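Local coordinates for FIG000988: Predicted permease (Vibrio cholerae, PDB 6MJP), which probably serves as a permease subunit of the LptBFG ABC transporter, which helps move lipopolysaccharide from the inner membrane to the outer membrane, at residues L184-D194 against T206-V216; D154-D162 against Y170-A178. All coordinates share one frame; numbering follows the deposited sequence.

Interaction 1 (L184-D194 against T206-V216); sequences LPSVMFSHSGD and TLYDGTRYEGV
V187 and Y213 form an antiparallel hydrogen-bonded pair, as do F189 and T211. Strands 186-190 and 210-214 run at 171° to each other, with axes 4.5 Å apart at closest. The pair at V187 is bonded in both directions, V187 N to Y213 O and Y213 N to V187 O, each 2.8 Å. F189 N meets T211 O almost end-on to the carbonyl. Both chains then turn a corner, at H191 and at D209. Two residues, H191 and S192, lie opposite the single residue Y208, a classic beta bulge. The carbonyl of D209 also takes the ring N-H of H191, with ND1 and O 3.1 Å apart. Past the bend strand 192-194 is only weakly bonded, with T206 N bonded to D194 O. The two segments thus continue from one antiparallel sheet into a second, and both sheets belong to the periplasmic beta-jellyroll domain of LptF, as in other members of the LptF/LptG family. On the face carrying S186, M188 and R212, the arginine chain lies extended, with CG trans to the backbone N (chi1 162°). M188 bends at chi3 (89°), which lays its CE over one face of the R212 guanidinium, 3.5 Å from R212 CD. S186 OG lies 2.9 Å from R212 NH2, but the angle is too poor for a hydrogen bond. The same guanidinium makes a cation-pi contact with F42 of the LptC chain. M188 CG also reaches L207 CD1, at 3.8 Å, where the two side chains cross. The Y213 ring, on the other face, turns its edge to the backbone V187 O, which lies in the ring plane. Y213 OH and T211 OG1 share a hydrogen bond of 2.7 Å, and Y213 OH also bonds L183 N of the LptG chain.

Interaction 2 (D154-D162 against Y170-A178); sequences DGSSVVFID and YNVFVAQLA
V158 and A175 are joined by two backbone hydrogen bonds, and F160 and F173 by two more. The straightest runs from V158 N to A175 O, 2.7 Å at 177°, with the donor in the carbonyl plane. Beyond the strands, D162 N bonds Y170 O. One side-chain bond joins the segments at this end, N171 ND2 to D162 OD2. Its modelled length of 2.5 Å is very short, so its exact distance and geometry are doubtful. Strands 158-160 and 173-176 form a beta hairpin with a long loop, drawn together at D162 and Y170, and are neighbours in an antiparallel sheet of the jellyroll domain. Apolar contacts lie on both faces. On one, F160 CB lies at the edge of the F173 ring, 3.9 Å from CD2. The F173 ring also stacks on F158 of the LptG chain. V158 CB and A175 CB meet on this face, and both residues pack on W151 of LptG. On the other face V159 CG1 touches V172 CG1 at 4.2 Å and V174 CG2 at 4.3 Å. I161 and Y170 lie side by side, with I161 CG2 in the plane of the tyrosine ring at its edge.

Overall arrangement
The two interactions are in series along the chain, interaction 2 closing before interaction 1 opens. Their centres are about 9 Å apart. They meet in one antiparallel sheet, where strand 173-176 of interaction 2 lies beside strand 186-190 of interaction 1. The backbones join there through probable hydrogen bonds, V174 N to M188 O and N171 N to H191 O. Interaction 1 continues into the second sheet through strands 192-196 and 203-208. L207 on that sheet packs against V172 and V174, so the two sheets face each other here. Both interactions also touch the LptG and LptC chains, which places this beta region at subunit interfaces of the transporter.

Interaction 1 (L184-D194 against T206-V216)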
# COMPACT_ATOMS: atom_id res chain seq x y z
N LEU D 184 -53.22 6.21 -9.82
CA LEU D 184 -53.38 5.41 -8.62
C LEU D 184 -52.18 4.50 -8.41
O LEU D 184 -51.46 4.19 -9.36
CB LEU D 184 -54.66 4.59 -8.72
CG LEU D 184 -55.92 5.40 -9.01
CD1 LEU D 184 -57.13 4.48 -9.17
CD2 LEU D 184 -56.15 6.41 -7.90
N PRO D 185 -51.94 4.07 -7.17
CA PRO D 185 -50.85 3.11 -6.93
C PRO D 185 -51.04 1.84 -7.73
O PRO D 185 -52.15 1.44 -8.07
CB PRO D 185 -50.93 2.84 -5.42
CG PRO D 185 -52.32 3.26 -5.03
CD PRO D 185 -52.64 4.42 -5.92
N SER D 186 -49.92 1.18 -8.03
CA SER D 186 -49.98 0.02 -8.90
C SER D 186 -48.81 -0.89 -8.57
O SER D 186 -47.86 -0.51 -7.89
CB SER D 186 -49.96 0.43 -10.37
OG SER D 186 -48.81 1.23 -10.63
N VAL D 187 -48.91 -2.13 -9.07
CA VAL D 187 -47.86 -3.13 -8.99
C VAL D 187 -47.95 -3.93 -10.28
O VAL D 187 -49.00 -4.48 -10.60
CB VAL D 187 -48.02 -4.07 -7.77
CG1 VAL D 187 -47.16 -5.31 -7.94
CG2 VAL D 187 -47.66 -3.36 -6.48
N MET D 188 -46.85 -3.96 -11.05
CA MET D 188 -46.82 -4.70 -12.30
C MET D 188 -45.66 -5.68 -12.31
O MET D 188 -44.61 -5.41 -11.71
CB MET D 188 -46.73 -3.77 -13.51
CG MET D 188 -45.49 -2.91 -13.58
SD MET D 188 -45.85 -1.48 -14.61
CE MET D 188 -46.50 -0.35 -13.37
N PHE D 189 -45.86 -6.80 -12.99
CA PHE D 189 -44.89 -7.88 -13.08
C PHE D 189 -44.86 -8.39 -14.51
O PHE D 189 -45.90 -8.75 -15.07
CB PHE D 189 -45.25 -9.03 -12.13
CG PHE D 189 -44.15 -10.04 -11.97
CD1 PHE D 189 -43.16 -9.85 -11.03
CD2 PHE D 189 -44.09 -11.17 -12.78
CE1 PHE D 189 -42.14 -10.77 -10.87
CE2 PHE D 189 -43.07 -12.09 -12.62
CZ PHE D 189 -42.10 -11.88 -11.67
N SER D 190 -43.66 -8.45 -15.09
CA SER D 190 -43.53 -8.90 -16.47
C SER D 190 -42.48 -9.99 -16.59
O SER D 190 -42.00 -10.53 -15.59
CB SER D 190 -43.20 -7.72 -17.38
OG SER D 190 -41.89 -7.24 -17.12
N HIS D 191 -42.12 -10.35 -17.82
CA HIS D 191 -41.11 -11.38 -18.02
C HIS D 191 -39.76 -10.79 -18.41
O HIS D 191 -38.72 -11.31 -17.99
CB HIS D 191 -41.58 -12.39 -19.08
CG HIS D 191 -42.50 -13.46 -18.54
ND1 HIS D 191 -43.87 -13.43 -18.72
CD2 HIS D 191 -42.24 -14.59 -17.85
CE1 HIS D 191 -44.41 -14.49 -18.16
NE2 HIS D 191 -43.44 -15.22 -17.62
N SER D 192 -39.75 -9.69 -19.16
CA SER D 192 -38.54 -9.06 -19.67
C SER D 192 -38.80 -7.58 -19.94
O SER D 192 -39.90 -7.22 -20.38
CB SER D 192 -38.05 -9.76 -20.95
OG SER D 192 -37.96 -11.16 -20.77
N GLY D 193 -37.80 -6.74 -19.69
CA GLY D 193 -37.94 -5.31 -19.88
C GLY D 193 -36.59 -4.63 -19.97
O GLY D 193 -35.64 -5.01 -19.29
N ASP D 194 -36.52 -3.61 -20.83
CA ASP D 194 -35.30 -2.85 -21.07
C ASP D 194 -35.36 -1.48 -20.40
O ASP D 194 -36.42 -1.01 -19.99
CB ASP D 194 -35.05 -2.66 -22.58
CG ASP D 194 -34.61 -3.93 -23.26
OD1 ASP D 194 -34.63 -5.00 -22.62
OD2 ASP D 194 -34.22 -3.86 -24.46
N THR D 206 -39.02 -0.01 -20.32
CA THR D 206 -40.10 -0.71 -21.01
C THR D 206 -40.23 -2.12 -20.43
O THR D 206 -39.23 -2.71 -20.02
CB THR D 206 -39.85 -0.76 -22.52
OG1 THR D 206 -40.88 -1.52 -23.16
CG2 THR D 206 -38.49 -1.38 -22.82
N LEU D 207 -41.46 -2.65 -20.36
CA LEU D 207 -41.71 -4.00 -19.89
C LEU D 207 -42.37 -4.84 -20.98
O LEU D 207 -43.21 -4.33 -21.73
CB LEU D 207 -42.61 -4.00 -18.63
CG LEU D 207 -41.96 -3.53 -17.33
CD1 LEU D 207 -42.84 -3.84 -16.14
CD2 LEU D 207 -40.60 -4.17 -17.15
N TYR D 208 -42.03 -6.13 -21.04
CA TYR D 208 -42.53 -7.01 -22.11
C TYR D 208 -43.23 -8.23 -21.53
O TYR D 208 -42.70 -8.87 -20.62
CB TYR D 208 -41.38 -7.46 -23.03
CG TYR D 208 -40.60 -6.35 -23.69
CD1 TYR D 208 -41.22 -5.18 -24.12
CD2 TYR D 208 -39.24 -6.48 -23.90
CE1 TYR D 208 -40.49 -4.17 -24.74
CE2 TYR D 208 -38.50 -5.49 -24.52
CZ TYR D 208 -39.13 -4.34 -24.93
OH TYR D 208 -38.38 -3.36 -25.54
N ASP D 209 -44.40 -8.57 -22.08
CA ASP D 209 -45.11 -9.77 -21.64
C ASP D 209 -45.37 -9.79 -20.14
O ASP D 209 -44.74 -10.58 -19.42
CB ASP D 209 -44.32 -11.03 -22.05
CG ASP D 209 -45.18 -12.31 -22.05
OD1 ASP D 209 -46.38 -12.25 -21.68
OD2 ASP D 209 -44.66 -13.38 -22.44
N GLY D 210 -46.28 -8.96 -19.66
CA GLY D 210 -46.63 -8.98 -18.25
C GLY D 210 -48.05 -8.52 -18.01
O GLY D 210 -48.85 -8.40 -18.94
N THR D 211 -48.36 -8.29 -16.73
CA THR D 211 -49.65 -7.75 -16.31
C THR D 211 -49.41 -6.68 -15.25
O THR D 211 -48.52 -6.82 -14.41
CB THR D 211 -50.57 -8.86 -15.78
OG1 THR D 211 -49.88 -9.64 -14.80
CG2 THR D 211 -50.98 -9.79 -16.89
N ARG D 212 -50.17 -5.59 -15.33
CA ARG D 212 -50.11 -4.52 -14.34
C ARG D 212 -51.38 -4.52 -13.51
O ARG D 212 -52.48 -4.68 -14.05
CB ARG D 212 -49.94 -3.16 -15.02
CG ARG D 212 -50.28 -2.00 -14.12
CD ARG D 212 -49.78 -0.69 -14.68
NE ARG D 212 -50.01 0.40 -13.75
CZ ARG D 212 -49.52 1.62 -13.89
NH1 ARG D 212 -48.75 1.92 -14.93
NH2 ARG D 212 -49.79 2.55 -12.98
N TYR D 213 -51.24 -4.34 -12.19
CA TYR D 213 -52.35 -4.39 -11.25
C TYR D 213 -52.45 -3.04 -10.54
O TYR D 213 -51.62 -2.73 -9.68
CB TYR D 213 -52.18 -5.53 -10.25
CG TYR D 213 -51.91 -6.88 -10.89
CD1 TYR D 213 -50.63 -7.24 -11.29
CD2 TYR D 213 -52.93 -7.79 -11.11
CE1 TYR D 213 -50.38 -8.47 -11.89
CE2 TYR D 213 -52.69 -9.02 -11.71
CZ TYR D 213 -51.41 -9.35 -12.09
OH TYR D 213 -51.17 -10.57 -12.68
N GLU D 214 -53.47 -2.24 -10.89
CA GLU D 214 -53.68 -0.92 -10.29
C GLU D 214 -54.71 -1.02 -9.18
O GLU D 214 -55.89 -1.30 -9.44
CB GLU D 214 -54.13 0.09 -11.35
CG GLU D 214 -54.14 1.53 -10.85
CD GLU D 214 -54.50 2.54 -11.92
OE1 GLU D 214 -55.44 2.28 -12.69
OE2 GLU D 214 -53.82 3.58 -12.01
N GLY D 215 -54.29 -0.79 -7.94
CA GLY D 215 -55.21 -0.90 -6.83
C GLY D 215 -54.48 -0.83 -5.50
O GLY D 215 -53.30 -0.48 -5.43
N VAL D 216 -55.22 -1.18 -4.45
CA VAL D 216 -54.73 -1.13 -3.08
C VAL D 216 -55.03 -2.47 -2.41
O VAL D 216 -56.10 -3.06 -2.67
CB VAL D 216 -55.34 0.06 -2.32
CG1 VAL D 216 -55.03 -0.01 -0.83
CG2 VAL D 216 -54.84 1.37 -2.89

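Interaction 2 (D154-D162 against Y170-A178)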
# COMPACT_ATOMS: atom_id res chain seq x y z
N ASP D 154 -36.66 8.97 -9.67
CA ASP D 154 -37.90 9.58 -9.21
C ASP D 154 -38.16 9.25 -7.75
O ASP D 154 -38.65 10.10 -7.00
CB ASP D 154 -39.07 9.11 -10.09
CG ASP D 154 -39.03 9.72 -11.48
OD1 ASP D 154 -38.10 10.49 -11.76
OD2 ASP D 154 -39.93 9.41 -12.29
N GLY D 155 -37.83 8.04 -7.32
CA GLY D 155 -38.12 7.59 -5.98
C GLY D 155 -39.54 7.13 -5.75
O GLY D 155 -39.85 6.66 -4.64
N SER D 156 -40.42 7.25 -6.74
CA SER D 156 -41.82 6.86 -6.61
C SER D 156 -42.09 5.41 -7.00
O SER D 156 -43.19 4.91 -6.75
CB SER D 156 -42.70 7.77 -7.47
OG SER D 156 -42.27 7.73 -8.82
N SER D 157 -41.12 4.72 -7.61
CA SER D 157 -41.27 3.33 -7.99
C SER D 157 -40.11 2.52 -7.42
O SER D 157 -38.97 2.99 -7.40
CB SER D 157 -41.33 3.15 -9.52
OG SER D 157 -40.19 3.67 -10.16
N VAL D 158 -40.41 1.30 -6.98
CA VAL D 158 -39.42 0.35 -6.49
C VAL D 158 -39.31 -0.77 -7.51
O VAL D 158 -40.29 -1.48 -7.77
CB VAL D 158 -39.79 -0.20 -5.11
CG1 VAL D 158 -38.80 -1.26 -4.67
CG2 VAL D 158 -39.87 0.93 -4.09
N VAL D 159 -38.13 -0.94 -8.10
CA VAL D 159 -37.89 -1.91 -9.16
C VAL D 159 -37.06 -3.06 -8.60
O VAL D 159 -36.13 -2.84 -7.82
CB VAL D 159 -37.19 -1.27 -10.37
CG1 VAL D 159 -37.17 -2.24 -11.54
CG2 VAL D 159 -37.89 0.02 -10.75
N PHE D 160 -37.40 -4.28 -9.00
CA PHE D 160 -36.69 -5.47 -8.56
C PHE D 160 -36.54 -6.38 -9.77
O PHE D 160 -37.53 -6.91 -10.28
CB PHE D 160 -37.43 -6.17 -7.41
CG PHE D 160 -36.80 -7.47 -6.98
CD1 PHE D 160 -35.83 -7.48 -5.98
CD2 PHE D 160 -37.17 -8.67 -7.56
CE1 PHE D 160 -35.24 -8.67 -5.58
CE2 PHE D 160 -36.58 -9.86 -7.16
CZ PHE D 160 -35.62 -9.86 -6.17
N ILE D 161 -35.30 -6.55 -10.23
CA ILE D 161 -34.99 -7.37 -11.39
C ILE D 161 -34.27 -8.63 -10.93
O ILE D 161 -33.51 -8.59 -9.96
CB ILE D 161 -34.14 -6.59 -12.42
CG1 ILE D 161 -34.76 -5.22 -12.69
CG2 ILE D 161 -34.01 -7.36 -13.72
CD1 ILE D 161 -34.05 -4.10 -11.99
N ASP D 162 -34.53 -9.75 -11.60
CA ASP D 162 -33.89 -11.02 -11.27
C ASP D 162 -32.53 -11.16 -11.94
O ASP D 162 -31.50 -11.25 -11.25
CB ASP D 162 -34.78 -12.19 -11.68
CG ASP D 162 -35.94 -12.40 -10.74
OD1 ASP D 162 -36.12 -11.56 -9.84
OD2 ASP D 162 -36.66 -13.42 -10.89
N TYR D 170 -35.29 -11.22 -17.75
CA TYR D 170 -35.35 -10.20 -16.71
C TYR D 170 -36.16 -10.66 -15.50
O TYR D 170 -35.64 -10.68 -14.37
CB TYR D 170 -35.90 -8.91 -17.26
CG TYR D 170 -34.99 -8.13 -18.18
CD1 TYR D 170 -34.05 -7.24 -17.66
CD2 TYR D 170 -35.09 -8.26 -19.55
CE1 TYR D 170 -33.24 -6.51 -18.51
CE2 TYR D 170 -34.29 -7.54 -20.39
CZ TYR D 170 -33.36 -6.68 -19.86
OH TYR D 170 -32.56 -5.95 -20.68
N ASN D 171 -37.44 -10.93 -15.70
CA ASN D 171 -38.39 -11.24 -14.63
C ASN D 171 -38.54 -10.05 -13.69
O ASN D 171 -38.22 -10.11 -12.50
CB ASN D 171 -37.96 -12.52 -13.88
CG ASN D 171 -39.10 -13.25 -13.23
OD1 ASN D 171 -40.20 -13.30 -13.78
ND2 ASN D 171 -38.84 -13.83 -12.06
N VAL D 172 -39.01 -8.93 -14.26
CA VAL D 172 -39.08 -7.65 -13.56
C VAL D 172 -40.30 -7.58 -12.65
O VAL D 172 -41.36 -8.14 -12.95
CB VAL D 172 -39.10 -6.49 -14.58
CG1 VAL D 172 -39.01 -5.15 -13.88
CG2 VAL D 172 -37.98 -6.66 -15.59
N PHE D 173 -40.14 -6.87 -11.54
CA PHE D 173 -41.21 -6.55 -10.61
C PHE D 173 -41.13 -5.07 -10.27
O PHE D 173 -40.11 -4.62 -9.75
CB PHE D 173 -41.11 -7.39 -9.33
CG PHE D 173 -41.92 -6.86 -8.18
CD1 PHE D 173 -43.26 -7.21 -8.03
CD2 PHE D 173 -41.36 -6.00 -7.24
CE1 PHE D 173 -44.01 -6.72 -6.98
CE2 PHE D 173 -42.11 -5.50 -6.19
CZ PHE D 173 -43.44 -5.86 -6.05
N VAL D 174 -42.19 -4.32 -10.54
CA VAL D 174 -42.23 -2.89 -10.28
C VAL D 174 -43.35 -2.59 -9.29
O VAL D 174 -44.51 -2.97 -9.52
CB VAL D 174 -42.42 -2.08 -11.57
CG1 VAL D 174 -42.36 -0.59 -11.28
CG2 VAL D 174 -41.36 -2.45 -12.58
N ALA D 175 -43.01 -1.90 -8.20
CA ALA D 175 -43.95 -1.57 -7.14
C ALA D 175 -44.05 -0.06 -7.00
O ALA D 175 -43.03 0.63 -6.93
CB ALA D 175 -43.53 -2.19 -5.81
N GLN D 176 -45.28 0.45 -6.95
CA GLN D 176 -45.50 1.89 -6.77
C GLN D 176 -46.64 2.03 -5.76
O GLN D 176 -47.82 1.93 -6.11
CB GLN D 176 -45.83 2.58 -8.08
CG GLN D 176 -46.25 4.03 -7.94
CD GLN D 176 -46.70 4.64 -9.26
OE1 GLN D 176 -46.23 4.25 -10.33
NE2 GLN D 176 -47.61 5.60 -9.18
N LEU D 177 -46.28 2.26 -4.50
CA LEU D 177 -47.24 2.33 -3.41
C LEU D 177 -47.72 3.75 -3.14
O LEU D 177 -48.54 3.94 -2.24
CB LEU D 177 -46.63 1.73 -2.14
CG LEU D 177 -46.39 0.22 -2.15
CD1 LEU D 177 -45.57 -0.17 -0.94
CD2 LEU D 177 -47.71 -0.57 -2.20
N ALA D 178 -47.23 4.73 -3.89
CA ALA D 178 -47.63 6.11 -3.69
C ALA D 178 -48.35 6.63 -4.92
O ALA D 178 -48.00 6.28 -6.05
CB ALA D 178 -46.41 7.01 -3.40